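Local coordinates for protein carbonic anhydrase (Trichomonas vaginalis, PDB 6Y04) that probably catalyses the reversible hydration of carbon dioxide to hydrogencarbonate and a proton, using one zinc ion per subunit, at residues V35-T40 with M94-C99; A63-W68 with I141-N146; N44-A49 with L166-D171; H31-T36 with T58-A63; V88-I93 with N160-G165. One frame throughout, in Å; residues are numbered along the deposited sequence.

Contact 1 of 5, residues V35-T40 with M94-C99. With ZN (zinc ion), chain C.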
# COMPACT_ATOMS: atom_id res chain seq x y z
N VAL A 35 3.80 -7.10 2.25
CA VAL A 35 3.58 -6.39 1.00
C VAL A 35 2.56 -7.15 0.16
O VAL A 35 2.78 -8.31 -0.18
CB VAL A 35 4.89 -6.15 0.22
CG1 VAL A 35 4.65 -5.41 -1.10
CG2 VAL A 35 5.94 -5.42 1.06
N THR A 36 1.43 -6.51 -0.16
CA THR A 36 0.40 -7.20 -0.91
C THR A 36 -0.23 -6.24 -1.92
O THR A 36 0.23 -5.11 -2.09
CB THR A 36 -0.55 -7.97 0.00
OG1 THR A 36 -1.22 -8.95 -0.80
CG2 THR A 36 -1.56 -7.10 0.72
N CYS A 37 -1.29 -6.72 -2.59
CA CYS A 37 -1.90 -6.00 -3.69
C CYS A 37 -3.04 -5.11 -3.19
O CYS A 37 -3.59 -5.33 -2.11
CB CYS A 37 -2.44 -6.96 -4.75
SG CYS A 37 -3.05 -6.08 -6.21
N MET A 38 -3.39 -4.11 -4.00
CA MET A 38 -4.44 -3.18 -3.63
C MET A 38 -5.82 -3.79 -3.89
O MET A 38 -6.83 -3.15 -3.60
CB MET A 38 -4.31 -1.88 -4.43
CG MET A 38 -4.66 -2.06 -5.89
SD MET A 38 -4.52 -0.54 -6.85
CE MET A 38 -5.28 -1.05 -8.39
N ASP A 39 -5.85 -5.02 -4.42
CA ASP A 39 -7.06 -5.67 -4.90
C ASP A 39 -8.20 -5.53 -3.90
O ASP A 39 -8.03 -5.77 -2.70
CB ASP A 39 -6.79 -7.13 -5.30
CG ASP A 39 -7.90 -7.79 -6.11
OD1 ASP A 39 -8.97 -8.04 -5.53
OD2 ASP A 39 -7.69 -8.03 -7.32
N THR A 40 -9.38 -5.17 -4.42
CA THR A 40 -10.56 -4.92 -3.60
C THR A 40 -10.91 -6.13 -2.73
O THR A 40 -11.48 -5.96 -1.65
CB THR A 40 -11.76 -4.48 -4.46
OG1 THR A 40 -12.69 -3.91 -3.55
CG2 THR A 40 -12.40 -5.61 -5.23
N MET A 94 3.38 -10.96 -0.69
CA MET A 94 2.23 -11.82 -0.93
C MET A 94 1.45 -11.35 -2.15
O MET A 94 0.69 -10.38 -2.09
CB MET A 94 1.32 -11.86 0.30
CG MET A 94 0.10 -12.72 0.10
SD MET A 94 -0.73 -13.11 1.63
CE MET A 94 -1.38 -11.50 2.07
N GLY A 95 1.64 -12.08 -3.26
CA GLY A 95 0.89 -11.86 -4.49
C GLY A 95 -0.40 -12.68 -4.49
O GLY A 95 -0.69 -13.39 -3.53
N HIS A 96 -1.17 -12.57 -5.57
CA HIS A 96 -2.44 -13.28 -5.64
C HIS A 96 -2.75 -13.69 -7.07
O HIS A 96 -2.34 -13.03 -8.02
CB HIS A 96 -3.56 -12.44 -5.02
CG HIS A 96 -3.94 -11.24 -5.82
ND1 HIS A 96 -5.11 -11.20 -6.55
CD2 HIS A 96 -3.31 -10.06 -6.03
CE1 HIS A 96 -5.20 -10.04 -7.17
NE2 HIS A 96 -4.11 -9.32 -6.88
N GLU A 97 -3.49 -14.80 -7.18
CA GLU A 97 -4.00 -15.32 -8.44
C GLU A 97 -5.05 -14.36 -8.97
O GLU A 97 -5.72 -13.69 -8.19
CB GLU A 97 -4.59 -16.72 -8.22
CG GLU A 97 -3.84 -17.53 -7.17
CD GLU A 97 -4.14 -19.02 -7.07
OE1 GLU A 97 -4.50 -19.62 -8.11
OE2 GLU A 97 -4.01 -19.58 -5.95
N CYS A 98 -5.17 -14.28 -10.30
CA CYS A 98 -6.15 -13.43 -10.97
C CYS A 98 -5.83 -11.95 -10.70
O CYS A 98 -6.75 -11.15 -10.52
CB CYS A 98 -7.58 -13.73 -10.52
SG CYS A 98 -8.09 -15.47 -10.63
N CYS A 99 -4.54 -11.60 -10.68
CA CYS A 99 -4.12 -10.23 -10.39
C CYS A 99 -4.42 -9.39 -11.63
O CYS A 99 -4.26 -9.88 -12.75
CB CYS A 99 -2.64 -10.15 -10.05
SG CYS A 99 -2.10 -8.51 -9.48
ZN ZN C . -3.57 -7.63 -7.89
O HOH W 1 -4.99 -6.67 -8.92
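Cys-37 and Cys-99 both turn SG anti to their own backbone N (chi1 -174° and -173°), while the imidazole of His-96 leaves its CA between backbone N and carbonyl carbon (chi1 70°); from the ends of two adjacent strands and the loop after the second, the three groups converge on one zinc ion. The metal lies 2.3 Å from Cys-37 SG and equally far from Cys-99 SG. Its bond to His-96 NE2 is shorter, 2.0 Å. A water oxygen 2.0 Å from the zinc fills the fourth position, at the edge of the imidazole and in its plane. Two cysteine CB atoms lie close to the ring: Cys-99 CB over one face toward the rim, Cys-37 CB obliquely at 3.5 Å from CD2. Asp-39 is not a ligand here; its OD2 stands 3.2 Å from His-96 CE1, with carboxylate and ring set steeply against each other. That oxygen also forms a salt bridge with Arg-41 and receives a long, weak hydrogen bond from the zinc-bound water. The strands behind the site are pinned together where Met-94 N donates to Val-35 O at 2.8 Å. One residue on, Thr-36 OG1 donates to Met-94 O at 2.7 Å, tilted from the carbonyl plane, so a side-chain hydroxyl continues the link as the chains begin to part. A Cys-His-Cys zinc site at the carboxyl ends of parallel strands, with water as fourth ligand and an Asp-Arg pair beside it, is the open active-site form of a beta-class carbonic anhydrase.

Contact 2 of 5, residues A63-W68 with I141-N146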
# COMPACT_ATOMS: atom_id res chain seq x y z
N ALA A 63 -0.75 -1.84 -6.60
CA ALA A 63 -1.22 -2.67 -7.70
C ALA A 63 -0.13 -3.66 -8.11
O ALA A 63 0.89 -3.26 -8.66
CB ALA A 63 -1.63 -1.79 -8.86
N GLY A 64 -0.35 -4.94 -7.80
CA GLY A 64 0.55 -6.00 -8.24
C GLY A 64 1.71 -6.27 -7.28
O GLY A 64 2.54 -7.14 -7.55
N ASN A 65 1.76 -5.52 -6.17
CA ASN A 65 2.69 -5.76 -5.07
C ASN A 65 4.11 -6.05 -5.58
O ASN A 65 4.76 -6.99 -5.11
CB ASN A 65 2.21 -6.90 -4.16
CG ASN A 65 1.87 -8.16 -4.91
OD1 ASN A 65 0.75 -8.32 -5.40
ND2 ASN A 65 2.83 -9.06 -5.04
N GLY A 66 4.58 -5.23 -6.52
CA GLY A 66 5.82 -5.53 -7.23
C GLY A 66 6.97 -4.64 -6.78
O GLY A 66 6.80 -3.44 -6.55
N ILE A 67 8.14 -5.27 -6.63
CA ILE A 67 9.41 -4.56 -6.55
C ILE A 67 10.25 -5.03 -7.73
O ILE A 67 10.68 -6.18 -7.76
CB ILE A 67 10.12 -4.81 -5.20
CG1 ILE A 67 9.24 -4.46 -4.00
CG2 ILE A 67 11.47 -4.11 -5.15
CD1 ILE A 67 8.32 -5.58 -3.56
N TRP A 68 10.44 -4.15 -8.70
CA TRP A 68 11.25 -4.47 -9.86
C TRP A 68 12.58 -3.73 -9.80
O TRP A 68 13.50 -4.04 -10.55
CB TRP A 68 10.48 -4.19 -11.17
CG TRP A 68 9.77 -2.87 -11.22
CD1 TRP A 68 8.46 -2.64 -10.91
CD2 TRP A 68 10.31 -1.60 -11.62
NE1 TRP A 68 8.15 -1.31 -11.08
CE2 TRP A 68 9.27 -0.65 -11.52
CE3 TRP A 68 11.57 -1.16 -12.05
CZ2 TRP A 68 9.45 0.70 -11.84
CZ3 TRP A 68 11.76 0.17 -12.36
CH2 TRP A 68 10.71 1.09 -12.25
N ILE A 141 3.04 -15.51 -9.86
CA ILE A 141 4.07 -16.32 -9.22
C ILE A 141 5.46 -15.77 -9.58
O ILE A 141 6.33 -15.64 -8.72
CB ILE A 141 3.92 -17.81 -9.57
CG1 ILE A 141 2.64 -18.40 -8.97
CG2 ILE A 141 5.15 -18.61 -9.13
CD1 ILE A 141 1.79 -19.17 -9.96
N ASP A 142 5.64 -15.46 -10.86
CA ASP A 142 6.93 -14.99 -11.34
C ASP A 142 7.23 -13.63 -10.71
O ASP A 142 8.38 -13.37 -10.35
CB ASP A 142 7.05 -15.10 -12.86
CG ASP A 142 7.81 -16.34 -13.32
OD1 ASP A 142 7.47 -17.48 -12.90
OD2 ASP A 142 8.77 -16.16 -14.10
N ASN A 143 6.19 -12.81 -10.54
CA ASN A 143 6.30 -11.49 -9.92
C ASN A 143 6.70 -11.63 -8.45
O ASN A 143 7.50 -10.84 -7.96
CB ASN A 143 5.03 -10.65 -10.08
CG ASN A 143 5.13 -9.31 -9.37
OD1 ASN A 143 5.87 -8.42 -9.81
ND2 ASN A 143 4.41 -9.16 -8.27
N ILE A 144 6.15 -12.64 -7.77
CA ILE A 144 6.50 -12.89 -6.38
C ILE A 144 7.98 -13.24 -6.30
O ILE A 144 8.72 -12.63 -5.53
CB ILE A 144 5.62 -13.99 -5.75
CG1 ILE A 144 4.17 -13.53 -5.55
CG2 ILE A 144 6.22 -14.46 -4.43
CD1 ILE A 144 3.17 -14.68 -5.50
N LYS A 145 8.40 -14.22 -7.11
CA LYS A 145 9.77 -14.70 -7.12
C LYS A 145 10.74 -13.55 -7.41
O LYS A 145 11.76 -13.42 -6.76
CB LYS A 145 9.92 -15.85 -8.12
CG LYS A 145 9.54 -17.23 -7.59
CD LYS A 145 9.25 -18.27 -8.66
CE LYS A 145 9.17 -19.67 -8.09
NZ LYS A 145 8.54 -20.63 -9.03
N ASN A 146 10.38 -12.71 -8.39
CA ASN A 146 11.21 -11.61 -8.85
C ASN A 146 11.24 -10.49 -7.81
O ASN A 146 12.26 -9.84 -7.60
CB ASN A 146 10.76 -11.14 -10.24
CG ASN A 146 11.75 -10.22 -10.92
OD1 ASN A 146 12.62 -10.67 -11.65
ND2 ASN A 146 11.62 -8.91 -10.70
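The side-chain amides of Asn-143 and Asn-65 meet with their planes 67° apart, ND2 to ND2 at 3.6 Å, so they neither stack nor pair. Of residues 141-146, Asn-143 makes the main approach to the loop. Its NH2 group donates to Gly-64 O at 2.8 Å, but the angle at the hydrogen is only 116° and the bond is weak. On the other branch of the same amide, OD1 lies 3.9 Å from Gly-66 CA, an approach made possible by the absence of a side chain on that glycine. CG stands anti to the backbone N (chi1 177°), which directs the amide toward the loop, where ND2 meets the Gly-64 carbonyl. One turn further on, Asn-146 ND2 comes only within 4.1 Å of Ile-67 O, while its OD1 is hydrogen-bonded to Arg-149. A second tie is made just past the segment, where Ser-147 OG bonds to Ile-67 N and to Asn-143 O. The loop 63-68 thus runs from strand 57-61 toward helix 74-85 along the flank of helix 140-152: Ile-67 packs on both helices, Asn-65 touches Cys-37, and Gly-64 lies beside the zinc site.

Contact 3 of 5, residues N44-A49 with L166-D171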
# COMPACT_ATOMS: atom_id res chain seq x y z
N ASN A 44 -9.95 -6.30 4.22
CA ASN A 44 -10.62 -6.98 5.32
C ASN A 44 -10.71 -8.47 5.03
O ASN A 44 -11.76 -9.09 5.24
CB ASN A 44 -12.01 -6.40 5.63
CG ASN A 44 -11.94 -5.07 6.34
OD1 ASN A 44 -10.99 -4.78 7.07
ND2 ASN A 44 -12.96 -4.26 6.14
N PHE A 45 -9.60 -9.04 4.57
CA PHE A 45 -9.59 -10.42 4.13
C PHE A 45 -8.20 -11.02 4.30
O PHE A 45 -8.03 -11.98 5.04
CB PHE A 45 -10.08 -10.51 2.68
CG PHE A 45 -10.34 -11.92 2.21
CD1 PHE A 45 -11.40 -12.66 2.74
CD2 PHE A 45 -9.54 -12.50 1.24
CE1 PHE A 45 -11.65 -13.95 2.31
CE2 PHE A 45 -9.79 -13.79 0.81
CZ PHE A 45 -10.84 -14.51 1.34
N ALA A 46 -7.22 -10.41 3.64
CA ALA A 46 -5.87 -10.96 3.54
C ALA A 46 -5.24 -11.15 4.92
O ALA A 46 -4.57 -12.15 5.16
CB ALA A 46 -5.05 -10.06 2.65
N GLU A 47 -5.47 -10.18 5.82
CA GLU A 47 -4.85 -10.19 7.13
C GLU A 47 -5.43 -11.33 7.97
O GLU A 47 -4.69 -12.04 8.66
CB GLU A 47 -5.04 -8.86 7.85
CG GLU A 47 -4.34 -7.70 7.17
CD GLU A 47 -5.11 -6.98 6.06
OE1 GLU A 47 -6.27 -7.39 5.75
OE2 GLU A 47 -4.54 -6.01 5.51
N ASP A 48 -6.76 -11.50 7.89
CA ASP A 48 -7.40 -12.57 8.63
C ASP A 48 -6.90 -13.90 8.08
O ASP A 48 -6.73 -14.86 8.83
CB ASP A 48 -8.93 -12.49 8.55
CG ASP A 48 -9.56 -11.28 9.21
OD1 ASP A 48 -8.87 -10.57 9.96
OD2 ASP A 48 -10.76 -11.05 8.96
N ALA A 49 -6.67 -13.94 6.76
CA ALA A 49 -6.31 -15.16 6.05
C ALA A 49 -4.94 -15.65 6.50
O ALA A 49 -4.67 -16.85 6.46
CB ALA A 49 -6.37 -14.94 4.56
N LEU A 166 4.67 -15.35 -0.72
CA LEU A 166 3.41 -16.05 -0.54
C LEU A 166 2.49 -15.75 -1.71
O LEU A 166 2.60 -14.71 -2.36
CB LEU A 166 2.77 -15.61 0.77
CG LEU A 166 3.62 -15.79 2.03
CD1 LEU A 166 2.87 -15.30 3.26
CD2 LEU A 166 4.06 -17.23 2.22
N LEU A 167 1.55 -16.67 -1.93
CA LEU A 167 0.48 -16.48 -2.89
C LEU A 167 -0.84 -16.73 -2.17
O LEU A 167 -1.00 -17.73 -1.48
CB LEU A 167 0.70 -17.45 -4.06
CG LEU A 167 -0.44 -17.54 -5.08
CD1 LEU A 167 -0.34 -16.42 -6.10
CD2 LEU A 167 -0.43 -18.89 -5.78
N ILE A 168 -1.76 -15.76 -2.30
CA ILE A 168 -3.09 -15.90 -1.75
C ILE A 168 -4.08 -15.97 -2.91
O ILE A 168 -3.91 -15.31 -3.94
CB ILE A 168 -3.43 -14.78 -0.73
CG1 ILE A 168 -4.80 -15.01 -0.07
CG2 ILE A 168 -3.33 -13.40 -1.35
CD1 ILE A 168 -5.08 -14.12 1.11
N HIS A 169 -5.12 -16.80 -2.73
CA HIS A 169 -6.23 -16.85 -3.66
C HIS A 169 -7.30 -15.84 -3.24
O HIS A 169 -7.82 -15.90 -2.12
CB HIS A 169 -6.79 -18.27 -3.78
CG HIS A 169 -7.73 -18.40 -4.93
ND1 HIS A 169 -8.95 -17.72 -4.97
CD2 HIS A 169 -7.64 -19.08 -6.09
CE1 HIS A 169 -9.56 -17.98 -6.10
NE2 HIS A 169 -8.78 -18.82 -6.80
N PRO A 170 -7.69 -14.90 -4.12
CA PRO A 170 -8.56 -13.79 -3.71
C PRO A 170 -10.01 -14.18 -3.39
O PRO A 170 -10.74 -13.39 -2.79
CB PRO A 170 -8.45 -12.81 -4.89
CG PRO A 170 -8.11 -13.68 -6.08
CD PRO A 170 -7.31 -14.84 -5.54
N ASP A 171 -10.40 -15.41 -3.74
CA ASP A 171 -11.76 -15.87 -3.47
C ASP A 171 -11.80 -16.74 -2.22
O ASP A 171 -12.58 -16.47 -1.32
CB ASP A 171 -12.34 -16.64 -4.66
CG ASP A 171 -12.62 -15.75 -5.85
OD1 ASP A 171 -13.15 -14.63 -5.63
OD2 ASP A 171 -12.32 -16.18 -6.99
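Phe-45 points CB toward the loop that follows strand 163-168, and its CG lies anti to the backbone N (chi1 -170°), extending the ring to the carbonyl oxygens of that loop. Along one side, CE2 comes within 3.7 Å of Pro-170 O and 4.1 Å of His-169 O. At the far end, CZ meets Asp-171 O, again at 3.7 Å. His-169 O lies near the ring plane, while Pro-170 O and Asp-171 O approach obliquely; these are van der Waals contacts, and no hydrogen bond crosses between the segments. The ring is also at the dimer interface, where Arg-54 of the second subunit makes a cation-pi contact with it and Leu-21 of that subunit packs against it. Phe-45 is the N-cap residue of helix 46-49, the short helix in the beta-alpha-beta unit between strands 32-36 and 57-61; its O accepts from Ala-49 N at 2.9 Å and closes the first turn. The inner side of this turn rests on the sheet through Ile-168, whose extended CG1 branch ends in CD1, 3.8 Å from Ala-49 CB and 4.1 Å from Ala-46 CA. Ile-168 packs on His-96 and Met-94 as well, joining this turn to the zinc-bearing strand. Asp-171 N donates to His-169 ND1 at 3.0 Å, close to the imidazole plane, within the loop whose carbonyls meet Phe-45.

Contact 4 of 5, residues H31-T36 with T58-A63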
# COMPACT_ATOMS: atom_id res chain seq x y z
N HIS A 31 6.90 -7.82 14.47
CA HIS A 31 8.12 -7.41 13.79
C HIS A 31 8.12 -7.88 12.34
O HIS A 31 9.16 -8.29 11.83
CB HIS A 31 9.36 -7.90 14.55
CG HIS A 31 9.32 -7.69 16.02
ND1 HIS A 31 9.45 -6.43 16.60
CD2 HIS A 31 9.17 -8.57 17.03
CE1 HIS A 31 9.35 -6.55 17.91
NE2 HIS A 31 9.21 -7.85 18.20
N ILE A 32 6.96 -7.81 11.69
CA ILE A 32 6.83 -8.30 10.32
C ILE A 32 6.19 -7.23 9.44
O ILE A 32 5.35 -6.44 9.89
CB ILE A 32 6.08 -9.64 10.27
CG1 ILE A 32 4.65 -9.53 10.81
CG2 ILE A 32 6.87 -10.74 10.97
CD1 ILE A 32 3.82 -10.79 10.63
N ALA A 33 6.61 -7.21 8.18
CA ALA A 33 6.01 -6.37 7.15
C ALA A 33 5.36 -7.27 6.10
O ALA A 33 5.98 -8.24 5.65
CB ALA A 33 7.07 -5.48 6.54
N ILE A 34 4.12 -6.94 5.72
CA ILE A 34 3.43 -7.59 4.62
C ILE A 34 3.36 -6.63 3.43
O ILE A 34 2.92 -5.49 3.60
CB ILE A 34 2.01 -8.04 5.02
CG1 ILE A 34 1.95 -8.72 6.40
CG2 ILE A 34 1.36 -8.88 3.93
CD1 ILE A 34 2.67 -10.06 6.49
N VAL A 35 3.80 -7.10 2.25
CA VAL A 35 3.58 -6.39 1.00
C VAL A 35 2.56 -7.15 0.16
O VAL A 35 2.78 -8.31 -0.18
CB VAL A 35 4.89 -6.15 0.22
CG1 VAL A 35 4.65 -5.41 -1.10
CG2 VAL A 35 5.94 -5.42 1.06
N THR A 36 1.43 -6.51 -0.16
CA THR A 36 0.40 -7.20 -0.91
C THR A 36 -0.23 -6.24 -1.92
O THR A 36 0.23 -5.11 -2.09
CB THR A 36 -0.55 -7.97 0.00
OG1 THR A 36 -1.22 -8.95 -0.80
CG2 THR A 36 -1.56 -7.10 0.72
N THR A 58 3.23 -4.12 9.78
CA THR A 58 2.97 -3.09 8.79
C THR A 58 2.47 -3.79 7.52
O THR A 58 2.93 -4.89 7.20
CB THR A 58 4.20 -2.21 8.52
OG1 THR A 58 5.29 -3.07 8.19
CG2 THR A 58 4.57 -1.34 9.69
N VAL A 59 1.54 -3.13 6.83
CA VAL A 59 0.99 -3.64 5.58
C VAL A 59 1.18 -2.57 4.50
O VAL A 59 0.74 -1.44 4.67
CB VAL A 59 -0.48 -4.06 5.73
CG1 VAL A 59 -1.06 -4.58 4.41
CG2 VAL A 59 -0.68 -5.08 6.85
N ILE A 60 1.84 -2.97 3.41
CA ILE A 60 2.19 -2.10 2.29
C ILE A 60 1.44 -2.66 1.09
O ILE A 60 1.50 -3.86 0.85
CB ILE A 60 3.72 -2.14 2.08
CG1 ILE A 60 4.46 -1.66 3.34
CG2 ILE A 60 4.15 -1.37 0.84
CD1 ILE A 60 5.76 -2.37 3.62
N LYS A 61 0.69 -1.82 0.36
CA LYS A 61 -0.11 -2.30 -0.76
C LYS A 61 0.04 -1.40 -1.98
O LYS A 61 -0.12 -0.19 -1.90
CB LYS A 61 -1.60 -2.33 -0.42
CG LYS A 61 -2.05 -3.25 0.72
CD LYS A 61 -3.55 -3.39 0.67
CE LYS A 61 -4.15 -4.04 1.89
NZ LYS A 61 -5.63 -4.03 1.77
N ALA A 62 0.27 -2.04 -3.13
CA ALA A 62 0.26 -1.39 -4.43
C ALA A 62 -0.28 -2.37 -5.46
O ALA A 62 -0.24 -3.58 -5.24
CB ALA A 62 1.66 -0.94 -4.80
N ALA A 63 -0.75 -1.84 -6.60
CA ALA A 63 -1.22 -2.67 -7.70
C ALA A 63 -0.13 -3.66 -8.11
O ALA A 63 0.89 -3.26 -8.66
CB ALA A 63 -1.63 -1.79 -8.86
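Ala-33, Ile-34, Val-35 and Thr-36 pair in parallel register with Thr-58 to Lys-61, the two strands of a beta-alpha-beta unit whose connection holds helix 46-49. Five backbone hydrogen bonds, from Thr-58 N to Ile-32 O at one end to Ala-62 N to Thr-36 O at the other, join the strands, whose axes differ by 19°. On the face carrying Ala-33, Val-35, Thr-58 and Ile-60, the side chains of Val-35 and Ile-60 lean slantwise over one another, with CG2 and CD1 4.0 Å apart. Beside them Thr-58 OG1 sits 3.4 Å from Ala-33 CB; the hydroxyl is hydrogen-bonded to Ser-82 of helix 74-85, which covers this face. On the reverse face Thr-36 and Lys-61 lie side by side, pointing the same way, Thr-36 CG2 against Lys-61 CG at 3.9 Å. The lysine stays extended beyond CG; its chain runs past the threonine, and CE packs near Glu-47 of helix 46-49. Ile-34 and Val-59 pack more loosely, CB to CG2 at 4.4 Å. Strand 57-61 is outermost in this chain, and Lys-61 makes backbone hydrogen bonds to the second subunit. At the carboxyl end the Lys-61 CA-H points at Thr-36 O, with the two heavy atoms 3.1 Å apart.

Contact 5 of 5, residues V88-I93 with N160-G165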
# COMPACT_ATOMS: atom_id res chain seq x y z
N VAL A 88 11.05 -4.00 12.26
CA VAL A 88 10.62 -5.17 11.50
C VAL A 88 11.83 -6.06 11.20
O VAL A 88 12.88 -5.58 10.80
CB VAL A 88 9.85 -4.78 10.22
CG1 VAL A 88 9.82 -5.91 9.20
CG2 VAL A 88 8.44 -4.30 10.52
N GLN A 89 11.65 -7.38 11.37
CA GLN A 89 12.72 -8.36 11.24
C GLN A 89 12.46 -9.32 10.08
O GLN A 89 13.36 -10.06 9.71
CB GLN A 89 12.86 -9.17 12.52
CG GLN A 89 13.18 -8.35 13.75
CD GLN A 89 12.97 -9.17 15.01
OE1 GLN A 89 12.43 -10.27 14.97
NE2 GLN A 89 13.40 -8.63 16.14
N GLU A 90 11.23 -9.33 9.54
CA GLU A 90 10.85 -10.26 8.49
C GLU A 90 9.94 -9.57 7.48
O GLU A 90 9.06 -8.79 7.87
CB GLU A 90 10.15 -11.49 9.07
CG GLU A 90 11.06 -12.39 9.89
CD GLU A 90 10.47 -13.72 10.33
OE1 GLU A 90 9.91 -14.43 9.47
OE2 GLU A 90 10.54 -14.04 11.54
N ILE A 91 10.14 -9.86 6.20
CA ILE A 91 9.29 -9.31 5.16
C ILE A 91 8.59 -10.45 4.43
O ILE A 91 9.24 -11.39 3.97
CB ILE A 91 10.10 -8.41 4.19
CG1 ILE A 91 10.77 -7.23 4.90
CG2 ILE A 91 9.23 -7.95 3.02
CD1 ILE A 91 11.81 -6.52 4.05
N PHE A 92 7.26 -10.35 4.32
CA PHE A 92 6.48 -11.26 3.51
C PHE A 92 5.92 -10.52 2.30
O PHE A 92 5.18 -9.54 2.46
CB PHE A 92 5.32 -11.82 4.33
CG PHE A 92 5.74 -12.65 5.51
CD1 PHE A 92 6.19 -12.04 6.68
CD2 PHE A 92 5.70 -14.04 5.46
CE1 PHE A 92 6.59 -12.80 7.77
CE2 PHE A 92 6.10 -14.80 6.55
CZ PHE A 92 6.54 -14.18 7.70
N ILE A 93 6.28 -10.99 1.10
CA ILE A 93 5.69 -10.47 -0.12
C ILE A 93 4.63 -11.45 -0.62
O ILE A 93 4.92 -12.61 -0.92
CB ILE A 93 6.78 -10.17 -1.17
CG1 ILE A 93 7.72 -9.07 -0.65
CG2 ILE A 93 6.16 -9.79 -2.51
CD1 ILE A 93 9.11 -9.18 -1.19
N ASN A 160 20.35 -10.08 7.05
CA ASN A 160 19.81 -10.87 8.15
C ASN A 160 18.29 -10.70 8.26
O ASN A 160 17.70 -11.18 9.23
CB ASN A 160 20.52 -10.56 9.47
CG ASN A 160 20.17 -9.19 10.04
OD1 ASN A 160 20.10 -8.21 9.31
ND2 ASN A 160 19.95 -9.11 11.34
N ILE A 161 17.67 -10.01 7.30
CA ILE A 161 16.22 -9.86 7.29
C ILE A 161 15.64 -10.83 6.27
O ILE A 161 15.76 -10.61 5.06
CB ILE A 161 15.81 -8.39 6.98
CG1 ILE A 161 16.36 -7.38 8.00
CG2 ILE A 161 14.30 -8.26 6.78
CD1 ILE A 161 15.69 -7.39 9.36
N PRO A 162 15.03 -11.96 6.70
CA PRO A 162 14.38 -12.88 5.76
C PRO A 162 13.29 -12.23 4.90
O PRO A 162 12.52 -11.40 5.38
CB PRO A 162 13.78 -13.97 6.65
CG PRO A 162 13.81 -13.40 8.06
CD PRO A 162 14.96 -12.43 8.09
N ILE A 163 13.26 -12.61 3.62
CA ILE A 163 12.23 -12.19 2.69
C ILE A 163 11.52 -13.42 2.12
O ILE A 163 12.12 -14.20 1.38
CB ILE A 163 12.80 -11.30 1.58
CG1 ILE A 163 13.61 -10.14 2.17
CG2 ILE A 163 11.68 -10.80 0.68
CD1 ILE A 163 14.75 -9.71 1.30
N HIS A 164 10.23 -13.54 2.48
CA HIS A 164 9.39 -14.67 2.08
C HIS A 164 8.47 -14.27 0.94
O HIS A 164 8.16 -13.10 0.75
CB HIS A 164 8.57 -15.19 3.27
CG HIS A 164 9.31 -15.25 4.55
ND1 HIS A 164 10.12 -16.31 4.89
CD2 HIS A 164 9.38 -14.39 5.59
CE1 HIS A 164 10.65 -16.09 6.07
NE2 HIS A 164 10.21 -14.92 6.52
N GLY A 165 8.02 -15.28 0.19
CA GLY A 165 7.07 -15.09 -0.88
C GLY A 165 5.85 -15.98 -0.68
O GLY A 165 5.99 -17.18 -0.48
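Ile-91, Phe-92 and Ile-93 run parallel to Ile-163, His-164 and Gly-165, the strand axes 4.6 Å apart at closest and 23° from alignment. Three backbone bonds hold this register: Ile-91 N to Pro-162 O, His-164 N to Ile-91 O, and Ile-93 N to His-164 O. On one face Ile-93 CD1 lies against Ile-163 CG2 at 3.6 Å, the two side chains pointing the same way under helix 140-152. Ile-91 CD1 reaches Ile-161 CG2 at 4.1 Å, on the side of helix 74-85. The other face holds an offset stack of Phe-92 and His-164, centroids 4.4 Å apart and planes at 29°, with His-164 CD2 over the phenyl face toward its rim. At the start of strand 90-96, one residue before the first bridge, Glu-90 CG packs on Pro-162 CG at 3.5 Å. The extended glutamate then places OE1 3.0 Å from His-164 NE2, which donates to it on the anti side of the carboxylate. The same OE1 bonds Tyr-182 OH, and Tyr-182 meets the imidazole edge-to-face. Since His-164 ND1 is hydrogen-bonded to Gly-181 N, an acceptor role there and a donor role at NE2 are consistent with a neutral imidazole, held at both nitrogens and tying the carboxyl terminus to the sheet.

Contacts 4, 1 and 5 lie on one sheet, in which strands 57-61, 32-36, 90-96 and 163-168 are successive parallel neighbours. Contacts 1 and 4 share Val-35 and Thr-36, their centres about 11 Å apart; contact 5, centred about 17 Å from contact 1, joins the other end of strand 90-96 to strand 163-168. Contact 3, centred about 8 Å from contact 1, sets helix 46-49 against the carboxyl end of strand 163-168. Contact 2, its centre about 10 Å from that of contact 1, holds loop 63-68 beside the zinc site against helix 140-152. Along the chain, contact 4 closes before contacts 2 and 5 open, and both are nested within contact 3. Contact 1 thus holds the metal, with contact 5 at the sheet's far end.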